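Long-range contacts in enolase (PDB 3UGV), which probably catalyses a magnesium-dependent reaction on an acid sugar or related carboxylate, as members of the mandelate racemase branch of the enolase superfamily do: residues Met298-Arg303 against His327-Val332; Ser308-Ala313 against Ala334-Val339; Lys194-Arg199 against Asp225-Leu230. One frame throughout, in Å; residues are numbered along the deposited sequence.

Contact 1 of 3, residues Met298-Arg303 against His327-Val332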
loop_
_atom_site.group_PDB
_atom_site.type_symbol
_atom_site.label_atom_id
_atom_site.label_comp_id
_atom_site.label_asym_id
_atom_site.label_seq_id
_atom_site.Cartn_x
_atom_site.Cartn_y
_atom_site.Cartn_z
ATOM N N MET F 298 19.693 11.515 13.437
ATOM C CA MET F 298 20.677 11.910 14.450
ATOM C C MET F 298 20.020 12.177 15.804
ATOM O O MET F 298 19.681 13.317 16.116
ATOM C CB MET F 298 21.488 13.148 14.005
ATOM C CG MET F 298 20.614 14.295 13.485
ATOM S SD MET F 298 21.556 15.767 12.975
ATOM C CE MET F 298 21.837 16.545 14.556
ATOM N N PRO F 299 19.852 11.127 16.624
ATOM C CA PRO F 299 19.194 11.311 17.926
ATOM C C PRO F 299 20.006 12.169 18.898
ATOM O O PRO F 299 21.237 12.159 18.889
ATOM C CB PRO F 299 19.068 9.882 18.461
ATOM C CG PRO F 299 19.145 9.030 17.255
ATOM C CD PRO F 299 20.119 9.712 16.348
ATOM N N ASP F 300 19.286 12.922 19.716
ATOM C CA ASP F 300 19.843 13.732 20.779
ATOM C C ASP F 300 19.698 12.934 22.076
ATOM O O ASP F 300 18.637 12.357 22.318
ATOM C CB ASP F 300 19.037 15.030 20.861
ATOM C CG ASP F 300 19.421 15.881 22.048
ATOM O OD1 ASP F 300 19.002 15.541 23.172
ATOM O OD2 ASP F 300 20.133 16.891 21.861
ATOM N N PHE F 301 20.740 12.902 22.911
ATOM C CA PHE F 301 20.755 12.018 24.095
ATOM C C PHE F 301 19.761 12.349 25.218
ATOM O O PHE F 301 19.330 11.459 25.962
ATOM C CB PHE F 301 22.180 11.855 24.643
ATOM C CG PHE F 301 23.095 11.157 23.684
ATOM C CD1 PHE F 301 23.127 9.771 23.622
ATOM C CD2 PHE F 301 23.876 11.882 22.804
ATOM C CE1 PHE F 301 23.942 9.122 22.719
ATOM C CE2 PHE F 301 24.698 11.239 21.894
ATOM C CZ PHE F 301 24.727 9.860 21.847
ATOM N N MET F 302 19.393 13.614 25.360
ATOM C CA MET F 302 18.385 13.927 26.360
ATOM C C MET F 302 16.979 13.539 25.892
ATOM O O MET F 302 16.082 13.368 26.715
ATOM C CB MET F 302 18.439 15.392 26.787
ATOM C CG MET F 302 17.661 16.314 25.902
ATOM S SD MET F 302 17.606 17.993 26.556
ATOM C CE MET F 302 16.942 18.876 25.141
ATOM N N ARG F 303 16.801 13.366 24.580
ATOM C CA ARG F 303 15.477 13.094 24.022
ATOM C C ARG F 303 15.278 11.623 23.653
ATOM O O ARG F 303 14.181 11.090 23.799
ATOM C CB ARG F 303 15.202 13.970 22.795
ATOM C CG ARG F 303 15.127 15.464 23.067
ATOM C CD ARG F 303 14.598 16.260 21.856
ATOM N NE ARG F 303 14.701 17.701 22.086
ATOM C CZ ARG F 303 15.668 18.485 21.598
ATOM N NH1 ARG F 303 16.623 17.986 20.823
ATOM N NH2 ARG F 303 15.687 19.782 21.883
ATOM N N HIS F 327 23.754 14.002 18.113
ATOM C CA HIS F 327 23.427 15.395 18.325
ATOM C C HIS F 327 23.756 15.795 19.752
ATOM O O HIS F 327 23.246 15.200 20.702
ATOM C CB HIS F 327 21.960 15.657 18.064
ATOM C CG HIS F 327 21.569 17.078 18.297
ATOM N ND1 HIS F 327 20.826 17.477 19.387
ATOM C CD2 HIS F 327 21.830 18.199 17.584
ATOM C CE1 HIS F 327 20.630 18.782 19.326
ATOM N NE2 HIS F 327 21.238 19.246 18.247
ATOM N N LEU F 328 24.609 16.807 19.880
ATOM C CA LEU F 328 25.137 17.253 21.163
ATOM C C LEU F 328 25.867 16.127 21.926
ATOM O O LEU F 328 26.099 15.031 21.384
ATOM C CB LEU F 328 24.030 17.906 21.998
ATOM C CG LEU F 328 23.377 19.142 21.362
ATOM C CD1 LEU F 328 22.240 19.697 22.226
ATOM C CD2 LEU F 328 24.424 20.224 21.096
ATOM N N TYR F 329 26.254 16.419 23.165
ATOM C CA TYR F 329 26.887 15.437 24.050
ATOM C C TYR F 329 28.019 14.669 23.392
ATOM O O TYR F 329 27.960 13.448 23.286
ATOM C CB TYR F 329 25.847 14.448 24.586
ATOM C CG TYR F 329 24.616 15.127 25.128
ATOM C CD1 TYR F 329 24.543 15.499 26.459
ATOM C CD2 TYR F 329 23.536 15.408 24.303
ATOM C CE1 TYR F 329 23.427 16.129 26.964
ATOM C CE2 TYR F 329 22.409 16.046 24.796
ATOM C CZ TYR F 329 22.362 16.406 26.132
ATOM O OH TYR F 329 21.251 17.031 26.646
ATOM N N PRO F 330 29.067 15.382 22.971
ATOM C CA PRO F 330 30.153 14.780 22.192
ATOM C C PRO F 330 30.834 13.651 22.952
ATOM O O PRO F 330 31.264 12.672 22.335
ATOM C CB PRO F 330 31.122 15.951 21.966
ATOM C CG PRO F 330 30.291 17.153 22.124
ATOM C CD PRO F 330 29.245 16.828 23.142
ATOM N N GLU F 331 30.912 13.760 24.275
ATOM C CA GLU F 331 31.566 12.699 25.052
ATOM C C GLU F 331 30.788 11.376 25.065
ATOM O O GLU F 331 31.324 10.352 24.645
ATOM C CB GLU F 331 31.919 13.160 26.469
ATOM C CG GLU F 331 32.818 14.383 26.492
ATOM C CD GLU F 331 32.054 15.667 26.198
ATOM O OE1 GLU F 331 30.812 15.682 26.354
ATOM O OE2 GLU F 331 32.695 16.660 25.806
ATOM N N VAL F 332 29.544 11.390 25.544
ATOM C CA VAL F 332 28.705 10.198 25.470
ATOM C C VAL F 332 28.603 9.805 24.009
ATOM O O VAL F 332 28.683 8.625 23.647
ATOM C CB VAL F 332 27.274 10.436 25.996
ATOM C CG1 VAL F 332 26.497 9.130 25.988
ATOM C CG2 VAL F 332 27.298 11.018 27.394
#

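Contact 2 of 3, residues Ser308-Ala313 against Ala334-Val339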
loop_
_atom_site.group_PDB
_atom_site.type_symbol
_atom_site.label_atom_id
_atom_site.label_comp_id
_atom_site.label_asym_id
_atom_site.label_seq_id
_atom_site.Cartn_x
_atom_site.Cartn_y
_atom_site.Cartn_z
ATOM N N SER F 308 20.707 4.203 27.129
ATOM C CA SER F 308 19.750 3.108 26.925
ATOM C C SER F 308 18.954 3.266 25.646
ATOM O O SER F 308 18.900 2.345 24.826
ATOM C CB SER F 308 18.770 3.015 28.100
ATOM O OG SER F 308 19.442 2.633 29.278
ATOM N N GLY F 309 18.326 4.434 25.487
ATOM C CA GLY F 309 17.578 4.740 24.276
ATOM C C GLY F 309 18.417 4.747 23.011
ATOM O O GLY F 309 17.957 4.292 21.965
ATOM N N TRP F 310 19.649 5.252 23.091
ATOM C CA TRP F 310 20.510 5.261 21.912
ATOM C C TRP F 310 20.779 3.847 21.414
ATOM O O TRP F 310 20.718 3.584 20.210
ATOM C CB TRP F 310 21.837 5.966 22.184
ATOM C CG TRP F 310 22.772 5.851 21.003
ATOM C CD1 TRP F 310 23.550 4.786 20.684
ATOM C CD2 TRP F 310 22.981 6.824 19.969
ATOM N NE1 TRP F 310 24.242 5.034 19.529
ATOM C CE2 TRP F 310 23.910 6.280 19.070
ATOM C CE3 TRP F 310 22.478 8.106 19.726
ATOM C CZ2 TRP F 310 24.356 6.974 17.941
ATOM C CZ3 TRP F 310 22.912 8.791 18.604
ATOM C CH2 TRP F 310 23.844 8.225 17.730
ATOM N N MET F 311 21.080 2.933 22.334
ATOM C CA MET F 311 21.451 1.576 21.929
ATOM C C MET F 311 20.274 0.872 21.270
ATOM O O MET F 311 20.446 0.123 20.313
ATOM C CB MET F 311 21.990 0.747 23.111
ATOM C CG MET F 311 23.301 1.273 23.746
ATOM S SD MET F 311 24.632 1.668 22.592
ATOM C CE MET F 311 24.874 0.100 21.776
ATOM N N ARG F 312 19.076 1.115 21.788
ATOM C CA ARG F 312 17.874 0.547 21.192
ATOM C C ARG F 312 17.631 1.118 19.799
ATOM O O ARG F 312 17.252 0.395 18.875
ATOM C CB ARG F 312 16.671 0.775 22.105
ATOM C CG ARG F 312 16.745 -0.108 23.343
ATOM C CD ARG F 312 15.701 0.228 24.377
ATOM N NE ARG F 312 16.075 -0.313 25.678
ATOM C CZ ARG F 312 15.256 -0.417 26.720
ATOM N NH1 ARG F 312 13.989 -0.032 26.621
ATOM N NH2 ARG F 312 15.710 -0.912 27.861
ATOM N N ALA F 313 17.882 2.417 19.660
ATOM C CA ALA F 313 17.680 3.112 18.406
ATOM C C ALA F 313 18.741 2.681 17.413
ATOM O O ALA F 313 18.464 2.583 16.220
ATOM C CB ALA F 313 17.715 4.630 18.615
ATOM N N ALA F 334 30.771 10.168 21.465
ATOM C CA ALA F 334 31.917 9.417 20.961
ATOM C C ALA F 334 31.943 7.978 21.506
ATOM O O ALA F 334 32.284 7.032 20.777
ATOM C CB ALA F 334 33.225 10.157 21.249
ATOM N N HIS F 335 31.557 7.808 22.770
ATOM C CA HIS F 335 31.525 6.466 23.360
ATOM C C HIS F 335 30.574 5.523 22.627
ATOM O O HIS F 335 30.999 4.455 22.193
ATOM C CB HIS F 335 31.210 6.507 24.860
ATOM C CG HIS F 335 32.402 6.808 25.715
ATOM N ND1 HIS F 335 33.263 5.828 26.166
ATOM C CD2 HIS F 335 32.881 7.981 26.195
ATOM C CE1 HIS F 335 34.219 6.384 26.889
ATOM N NE2 HIS F 335 34.011 7.688 26.921
ATOM N N VAL F 336 29.305 5.916 22.471
ATOM C CA VAL F 336 28.322 5.023 21.843
ATOM C C VAL F 336 28.556 4.869 20.348
ATOM O O VAL F 336 28.209 3.838 19.777
ATOM C CB VAL F 336 26.837 5.448 22.077
ATOM C CG1 VAL F 336 26.498 5.420 23.545
ATOM C CG2 VAL F 336 26.567 6.828 21.490
ATOM N N MET F 337 29.140 5.885 19.712
ATOM C CA MET F 337 29.452 5.784 18.276
ATOM C C MET F 337 30.476 4.695 18.007
ATOM O O MET F 337 30.514 4.127 16.912
ATOM C CB MET F 337 29.927 7.120 17.686
ATOM C CG MET F 337 28.830 8.157 17.560
ATOM S SD MET F 337 27.735 7.798 16.181
ATOM C CE MET F 337 28.685 8.502 14.827
ATOM N N ARG F 338 31.298 4.403 19.016
ATOM C CA ARG F 338 32.294 3.335 18.923
ATOM C C ARG F 338 31.645 1.957 18.825
ATOM O O ARG F 338 32.265 1.022 18.341
ATOM C CB ARG F 338 33.265 3.373 20.112
ATOM C CG ARG F 338 34.251 4.544 20.095
ATOM C CD ARG F 338 35.238 4.448 18.939
ATOM N NE ARG F 338 36.025 3.217 18.994
ATOM C CZ ARG F 338 37.003 2.907 18.138
ATOM N NH1 ARG F 338 37.329 3.736 17.154
ATOM N NH2 ARG F 338 37.666 1.764 18.267
ATOM N N VAL F 339 30.405 1.826 19.282
ATOM C CA VAL F 339 29.709 0.545 19.171
ATOM C C VAL F 339 28.420 0.657 18.375
ATOM O O VAL F 339 27.574 -0.228 18.444
ATOM C CB VAL F 339 29.374 -0.045 20.539
ATOM C CG1 VAL F 339 30.649 -0.296 21.314
ATOM C CG2 VAL F 339 28.453 0.900 21.309
#

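Contact 3 of 3, residues Lys194-Arg199 against Asp225-Leu230. With MG (magnesium ion), chain B.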
loop_
_atom_site.group_PDB
_atom_site.type_symbol
_atom_site.label_atom_id
_atom_site.label_comp_id
_atom_site.label_asym_id
_atom_site.label_seq_id
_atom_site.Cartn_x
_atom_site.Cartn_y
_atom_site.Cartn_z
ATOM N N LYS F 194 29.024 22.201 10.103
ATOM C CA LYS F 194 27.598 22.496 10.013
ATOM C C LYS F 194 27.364 23.949 9.621
ATOM O O LYS F 194 27.858 24.867 10.267
ATOM C CB LYS F 194 26.854 22.192 11.314
ATOM C CG LYS F 194 25.370 22.579 11.221
ATOM C CD LYS F 194 24.536 21.828 12.212
ATOM C CE LYS F 194 24.284 20.420 11.737
ATOM N NZ LYS F 194 23.724 19.615 12.850
ATOM N N LEU F 195 26.577 24.147 8.572
ATOM C CA LEU F 195 26.261 25.476 8.082
ATOM C C LEU F 195 24.766 25.763 8.309
ATOM O O LEU F 195 23.907 25.012 7.847
ATOM C CB LEU F 195 26.618 25.563 6.592
ATOM C CG LEU F 195 26.278 26.854 5.866
ATOM C CD1 LEU F 195 27.106 27.967 6.453
ATOM C CD2 LEU F 195 26.517 26.724 4.378
ATOM N N ARG F 196 24.448 26.836 9.031
ATOM C CA ARG F 196 23.042 27.159 9.260
ATOM C C ARG F 196 22.472 27.989 8.113
ATOM O O ARG F 196 23.139 28.874 7.570
ATOM C CB ARG F 196 22.835 27.874 10.595
ATOM C CG ARG F 196 22.765 26.948 11.809
ATOM C CD ARG F 196 24.137 26.500 12.330
ATOM N NE ARG F 196 23.998 25.530 13.421
ATOM C CZ ARG F 196 24.976 25.181 14.258
ATOM N NH1 ARG F 196 26.177 25.731 14.131
ATOM N NH2 ARG F 196 24.757 24.287 15.228
ATOM N N MET F 197 21.237 27.681 7.739
ATOM C CA MET F 197 20.545 28.419 6.687
ATOM C C MET F 197 19.168 28.881 7.170
ATOM O O MET F 197 18.666 28.434 8.208
ATOM C CB MET F 197 20.394 27.563 5.428
ATOM C CG MET F 197 21.713 27.326 4.655
ATOM S SD MET F 197 21.399 26.837 2.930
ATOM C CE MET F 197 23.058 26.724 2.272
ATOM N N GLY F 198 18.562 29.780 6.412
ATOM C CA GLY F 198 17.264 30.315 6.766
ATOM C C GLY F 198 17.226 31.833 6.801
ATOM O O GLY F 198 16.428 32.417 7.528
ATOM N N ARG F 199 18.090 32.481 6.024
ATOM C CA ARG F 199 18.037 33.930 5.913
ATOM C C ARG F 199 16.723 34.361 5.266
ATOM O O ARG F 199 16.021 33.544 4.680
ATOM C CB ARG F 199 19.234 34.437 5.118
ATOM C CG ARG F 199 20.511 34.395 5.935
ATOM C CD ARG F 199 21.741 34.410 5.058
ATOM N NE ARG F 199 22.959 34.211 5.843
ATOM C CZ ARG F 199 23.476 33.023 6.150
ATOM N NH1 ARG F 199 22.885 31.905 5.746
ATOM N NH2 ARG F 199 24.589 32.950 6.868
ATOM N N ASP F 225 21.627 23.027 8.186
ATOM C CA ASP F 225 20.536 22.905 9.146
ATOM C C ASP F 225 19.631 24.126 9.099
ATOM O O ASP F 225 20.101 25.260 9.251
ATOM C CB ASP F 225 21.093 22.762 10.560
ATOM C CG ASP F 225 20.056 22.230 11.551
ATOM O OD1 ASP F 225 18.824 22.403 11.344
ATOM O OD2 ASP F 225 20.484 21.622 12.540
ATOM N N PHE F 226 18.333 23.896 8.900
ATOM C CA PHE F 226 17.369 24.992 8.850
ATOM C C PHE F 226 16.707 25.215 10.191
ATOM O O PHE F 226 15.980 26.178 10.364
ATOM C CB PHE F 226 16.282 24.706 7.828
ATOM C CG PHE F 226 16.692 24.950 6.413
ATOM C CD1 PHE F 226 16.614 26.217 5.869
ATOM C CD2 PHE F 226 17.121 23.903 5.611
ATOM C CE1 PHE F 226 16.972 26.449 4.547
ATOM C CE2 PHE F 226 17.489 24.127 4.287
ATOM C CZ PHE F 226 17.419 25.402 3.761
ATOM N N ASN F 227 16.934 24.303 11.128
ATOM C CA ASN F 227 16.322 24.392 12.448
ATOM C C ASN F 227 14.812 24.586 12.439
ATOM O O ASN F 227 14.303 25.421 13.170
ATOM C CB ASN F 227 16.983 25.499 13.276
ATOM C CG ASN F 227 18.386 25.124 13.716
ATOM O OD1 ASN F 227 18.563 24.249 14.560
ATOM N ND2 ASN F 227 19.391 25.773 13.131
ATOM N N GLN F 228 14.109 23.811 11.615
ATOM C CA GLN F 228 12.652 23.816 11.592
ATOM C C GLN F 228 12.080 25.175 11.199
ATOM O O GLN F 228 10.924 25.453 11.488
ATOM C CB GLN F 228 12.106 23.462 12.983
ATOM C CG GLN F 228 12.541 22.125 13.503
ATOM C CD GLN F 228 11.933 21.825 14.866
ATOM O OE1 GLN F 228 10.713 21.737 15.008
ATOM N NE2 GLN F 228 12.785 21.685 15.881
ATOM N N GLY F 229 12.873 26.028 10.556
ATOM C CA GLY F 229 12.444 27.401 10.320
ATOM C C GLY F 229 11.481 27.647 9.170
ATOM O O GLY F 229 11.014 28.772 8.973
ATOM N N LEU F 230 11.179 26.608 8.395
ATOM C CA LEU F 230 10.390 26.802 7.183
ATOM C C LEU F 230 9.047 26.124 7.302
ATOM O O LEU F 230 8.907 25.140 8.021
ATOM C CB LEU F 230 11.124 26.242 5.967
ATOM C CG LEU F 230 12.586 26.641 5.811
ATOM C CD1 LEU F 230 13.125 26.050 4.528
ATOM C CD2 LEU F 230 12.723 28.159 5.800
HETATM MG MG MG B . 20.109 20.430 14.071
HETATM O O HOH W 1 21.842 20.468 15.260
HETATM O O HOH W 2 21.656 23.893 14.113
HETATM O O HOH W 3 19.556 21.955 15.382
HETATM O O HOH W 4 18.172 20.688 13.261
#

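Contact 1 of 3, residues Met298-Arg303 against His327-Val332
The His-carboxylate pair Asp300-His327 joins two loops at the C-terminal ends of barrel strands in this enolase-superfamily domain, each loop running into a helix. His327 ND1 donates to Asp300 OD2 over 2.6 Å, at an N-H...O angle of 140°; the oxygen lies close to the imidazole plane and uses its anti lone pair, with the carboxylate turned 47° from the ring. In mandelate racemase a histidine held by an aspartate in this way acts as a general base; whether His327 does the same is not established. The other oxygen, Asp300 OD1, N-caps the following helix, accepting from Met302 N at 2.9 Å, so both carboxylate oxygens are engaged and the group is held against rotation. Met298, bent at its last torsion, brings CE within 3.5 Å of His327 CD2. On the far side of the aspartate, Phe301 CB sits over the Tyr329 ring, 4.2 Å from its centroid, while Val332 CG1 lies over one face of the Phe301 ring. Met302 CB reaches Tyr329 OH, which bonds to Glu76 N beyond strand 71-75. Helix 123-142 packs on Phe301 and Val332, Leu75 of strand 71-75 touches Met302 and Tyr329, and helix 306-320 lies against Pro299.

Contact 2 of 3, residues Ser308-Ala313 against Ala334-Val339
Swung away from its backbone N (chi1 174°) and turned about CB-CG (chi2 -80°), the Trp310 indole presents a face to Val336, whose own chi1 of -62° sets CG2 between the backbone N and the carbonyl carbon and aims that methyl at the ring. CG2 stands 3.6 Å from the centroid of the five-membered ring and only 11° off its normal, a nearly vertical CH-pi contact. The valine is pressed over the pyrrole side of the indole, with its CB 3.6 Å from Trp310 CD1. Toward the benzo end, Met337 SD comes obliquely to Trp310 CZ2 at 3.9 Å, a Met-aromatic contact lying well off the ring normal. Met311 folds at both its second and third torsions, which carries CE across to Val339 CG2 at 3.7 Å, the two side chains meeting at about a right angle; its sulfur also lies near Val336 CG1, at 4.3 Å.

No hydrogen bond forms between 308-313 and 334-339. The indole NE1 is nevertheless satisfied, for it donates to Thr340 OG1 just past Val339, and that hydroxyl also bonds to Val336 O, linking the indole to the valine carbonyl. Apolar helix-to-helix packing of this sort, helix 306-320 against helix 330-337, belongs to the outer helical layer of the modified TIM barrel that forms the enolase C-terminal domain.

Contact 3 of 3, residues Lys194-Arg199 against Asp225-Leu230
Arg196 and Asp225 form a parallel beta bridge with their CA atoms 4.9 Å apart. Two backbone hydrogen bonds grip it, Asp225 N to Leu195 O at 3.0 Å and Met197 N to Asp225 O, the latter nearly straight at 170°. These are the ends of adjacent strands 192-196 and 221-225 in the enolase-superfamily barrel, joined by helix 202-216 as a beta-alpha-beta unit, and the strand ends carry the magnesium site. The Asp225 carboxylate, swung away from the main-chain nitrogen (chi1 -163°), gives OD2 to magnesium at 2.0 Å, while Glu251 and Glu277 complete the protein ligands and three waters the sphere. Its OD1 accepts from Asn227 N at 2.7 Å, an Asx turn that ties the carboxylate to the following type I' turn, Phe226 to Gly229, and limits its rotation.

Lys194 runs its chain beside Asp225 CB and bends at its third torsion, about CG-CD, to deliver NZ to the metal-bound water 1; the ammonium also makes salt bridges to Glu251 and Glu347. Arg196, gripped at NH1 by Gly165 O and Ser163 O, lies with its guanidinium plane 15° from the Asn227 amide. Away from the metal, Met197 CB sits over the Phe226 ring, 4.1 Å from its centroid, with the sulfur oblique to it. Between the arginine and the amide, water 2 accepts from Arg196 NE at 2.9 Å and from Asn227 ND2.

The three contacts are linked within one barrel domain by touching side chains, contact 1 meeting both of the others. Contacts 1 and 2 share helix 330-337 and have centres about 10 Å apart; the Phe301 ring stacks with that of Trp310, Phe301 CE1 to Trp310 CE3 at 3.5 Å, and Phe301 CZ meets Val336 CG2. Contact 3 lies about 19 Å from contact 1 between centres, yet Met298 CE approaches Lys194 NZ at 4.0 Å, and the Met298 side chain is about 4 Å from magnesium. Contacts 2 and 3, about 12 Å apart at their nearest atoms, do not touch, and the Trp310 side chain is about 13 Å from a bound magnesium.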